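Local atomic coordinates of protein HIRA (Homo sapiens, PDB entry 5YJE), a protein that cooperates with the histone chaperone ASF1A to promote replication-independent chromatin assembly and takes part in the periodic repression of histone genes. Residues 192-197 and 245-250. Residues are numbered along the deposited sequence; the frame is centred on the assembly and turned at random.
Sequences IPVMNL and AIIQGR
Strand 193-196, an inner strand of a four-stranded antiparallel sheet in the TUP1-like enhancer of split region of HIRA, where the sheet resembles a propeller blade, receives Ile-247, the last residue of the short helix 243-247, on one face, and Val-194 and Asn-196 both meet it there. Neighbouring strands 184-187 and 201-206 bind the strand through backbone hydrogen bonds, so both its edges are taken and the helix meets it through side chains. Alternation along the strand decides which ones: Val-194 and Asn-196 point toward the helix, whereas Met-195 between them points to the other face. The apolar part is a tip-to-tip meeting of Val-194 with Ile-247, where CG1 of the valine lies 3.6 Å from CG1 of the isoleucine. Val-194 presents this methyl because CG1 stands anti to its own backbone N (chi1 -174°). Ile-247 CD1 touches the same methyl more loosely, 4.2 Å from Val-194 CG1. The other branch of the isoleucine serves the second strand residue: Ile-247 CG2 lies against the end of the Asn-196 side chain, which runs slantwise past it. The amide of Asn-196 is also close to the helix end, with its modelled OD1 3.2 Å from Ile-247 O, but it is probably turned over in the model. Ile-247 reaches further across the sheet, touching Leu-186, Ala-202 and Ser-216, while Leu-287 also packs on Val-194. Immediately after Ile-247 the chain leaves helical geometry, and the side chain of Gln-248, starting away from the strand, hydrogen-bonds through NE2 to Gln-280 OE1 of helix 266-286. Between these two segments the join rests on one buried isoleucine, chiefly by apolar packing at Val-194; with the Asn-196 amide turned back, a hydrogen bond to Ile-247 O becomes possible.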
loop_
_atom_site.group_PDB
_atom_site.type_symbol
_atom_site.label_atom_id
_atom_site.label_comp_id
_atom_site.label_asym_id
_atom_site.label_seq_id
_atom_site.Cartn_x
_atom_site.Cartn_y
_atom_site.Cartn_z
ATOM N N ILE B 192 3.029 -1.735 -15.959
ATOM C CA ILE B 192 1.587 -1.553 -15.957
ATOM C C ILE B 192 0.960 -2.641 -16.820
ATOM O O ILE B 192 1.381 -2.817 -17.974
ATOM C CB ILE B 192 1.224 -0.149 -16.459
ATOM C CG1 ILE B 192 1.839 0.868 -15.491
ATOM C CG2 ILE B 192 -0.294 -0.012 -16.656
ATOM C CD1 ILE B 192 1.233 2.241 -15.567
ATOM N N PRO B 193 0.009 -3.414 -16.296
ATOM C CA PRO B 193 -0.676 -4.400 -17.132
ATOM C C PRO B 193 -1.845 -3.794 -17.894
ATOM O O PRO B 193 -2.632 -2.998 -17.372
ATOM C CB PRO B 193 -1.155 -5.453 -16.118
ATOM C CG PRO B 193 -1.331 -4.690 -14.838
ATOM C CD PRO B 193 -0.425 -3.477 -14.886
ATOM N N VAL B 194 -1.946 -4.204 -19.153
ATOM C CA VAL B 194 -2.997 -3.789 -20.070
ATOM C C VAL B 194 -3.659 -5.043 -20.636
ATOM O O VAL B 194 -2.972 -5.965 -21.094
ATOM C CB VAL B 194 -2.437 -2.901 -21.200
ATOM C CG1 VAL B 194 -3.547 -2.369 -22.053
ATOM C CG2 VAL B 194 -1.633 -1.763 -20.602
ATOM N N MET B 195 -4.987 -5.071 -20.589
ATOM C CA MET B 195 -5.830 -6.136 -21.115
ATOM C C MET B 195 -6.646 -5.546 -22.262
ATOM O O MET B 195 -7.503 -4.679 -22.044
ATOM C CB MET B 195 -6.736 -6.684 -20.016
ATOM C CG MET B 195 -6.000 -6.993 -18.728
ATOM S SD MET B 195 -5.341 -8.676 -18.676
ATOM C CE MET B 195 -3.603 -8.356 -18.471
ATOM N N ASN B 196 -6.354 -5.993 -23.480
ATOM C CA ASN B 196 -7.098 -5.605 -24.668
ATOM C C ASN B 196 -8.113 -6.710 -24.962
ATOM O O ASN B 196 -7.731 -7.824 -25.359
ATOM C CB ASN B 196 -6.163 -5.391 -25.857
ATOM C CG ASN B 196 -6.654 -4.310 -26.786
ATOM O OD1 ASN B 196 -6.313 -3.171 -26.645
ATOM N ND2 ASN B 196 -7.533 -4.660 -27.692
ATOM N N LEU B 197 -9.396 -6.399 -24.754
ATOM C CA LEU B 197 -10.513 -7.314 -24.933
ATOM C C LEU B 197 -11.017 -7.301 -26.381
ATOM O O LEU B 197 -10.838 -6.331 -27.138
ATOM C CB LEU B 197 -11.667 -6.956 -23.996
ATOM C CG LEU B 197 -11.399 -6.862 -22.488
ATOM C CD1 LEU B 197 -12.703 -6.664 -21.721
ATOM C CD2 LEU B 197 -10.680 -8.085 -21.981
ATOM N N ALA B 245 -0.922 4.243 -28.293
ATOM C CA ALA B 245 -1.002 4.030 -29.731
ATOM C C ALA B 245 -1.162 2.549 -30.061
ATOM O O ALA B 245 -1.974 2.187 -30.920
ATOM C CB ALA B 245 0.230 4.619 -30.419
ATOM N N ILE B 246 -0.424 1.674 -29.372
ATOM C CA ILE B 246 -0.551 0.243 -29.643
ATOM C C ILE B 246 -1.930 -0.265 -29.234
ATOM O O ILE B 246 -2.602 -0.950 -30.016
ATOM C CB ILE B 246 0.590 -0.546 -28.965
ATOM C CG1 ILE B 246 1.907 -0.351 -29.735
ATOM C CG2 ILE B 246 0.253 -2.038 -28.876
ATOM C CD1 ILE B 246 3.157 -0.434 -28.878
ATOM N N ILE B 247 -2.383 0.085 -28.021
ATOM C CA ILE B 247 -3.664 -0.410 -27.505
ATOM C C ILE B 247 -4.826 0.008 -28.390
ATOM O O ILE B 247 -5.752 -0.777 -28.627
ATOM C CB ILE B 247 -3.880 0.046 -26.051
ATOM C CG1 ILE B 247 -2.927 -0.642 -25.094
ATOM C CG2 ILE B 247 -5.276 -0.142 -25.630
ATOM C CD1 ILE B 247 -1.694 0.100 -24.864
ATOM N N GLN B 248 -4.825 1.250 -28.848
ATOM C CA GLN B 248 -5.796 1.694 -29.824
ATOM C C GLN B 248 -5.353 1.273 -31.222
ATOM O O GLN B 248 -4.209 0.882 -31.451
ATOM C CB GLN B 248 -5.974 3.206 -29.700
ATOM C CG GLN B 248 -6.321 3.595 -28.274
ATOM C CD GLN B 248 -6.275 5.079 -28.024
ATOM O OE1 GLN B 248 -5.606 5.815 -28.745
ATOM N NE2 GLN B 248 -6.965 5.528 -26.979
ATOM N N GLY B 249 -6.271 1.321 -32.173
ATOM C CA GLY B 249 -5.899 0.823 -33.483
ATOM C C GLY B 249 -5.121 1.831 -34.301
ATOM O O GLY B 249 -5.080 1.734 -35.531
ATOM N N ARG B 250 -4.480 2.791 -33.630
ATOM C CA ARG B 250 -4.090 4.070 -34.233
ATOM C C ARG B 250 -2.568 4.216 -34.288
ATOM O O ARG B 250 -1.973 4.915 -33.461
ATOM C CB ARG B 250 -4.762 5.262 -33.432
#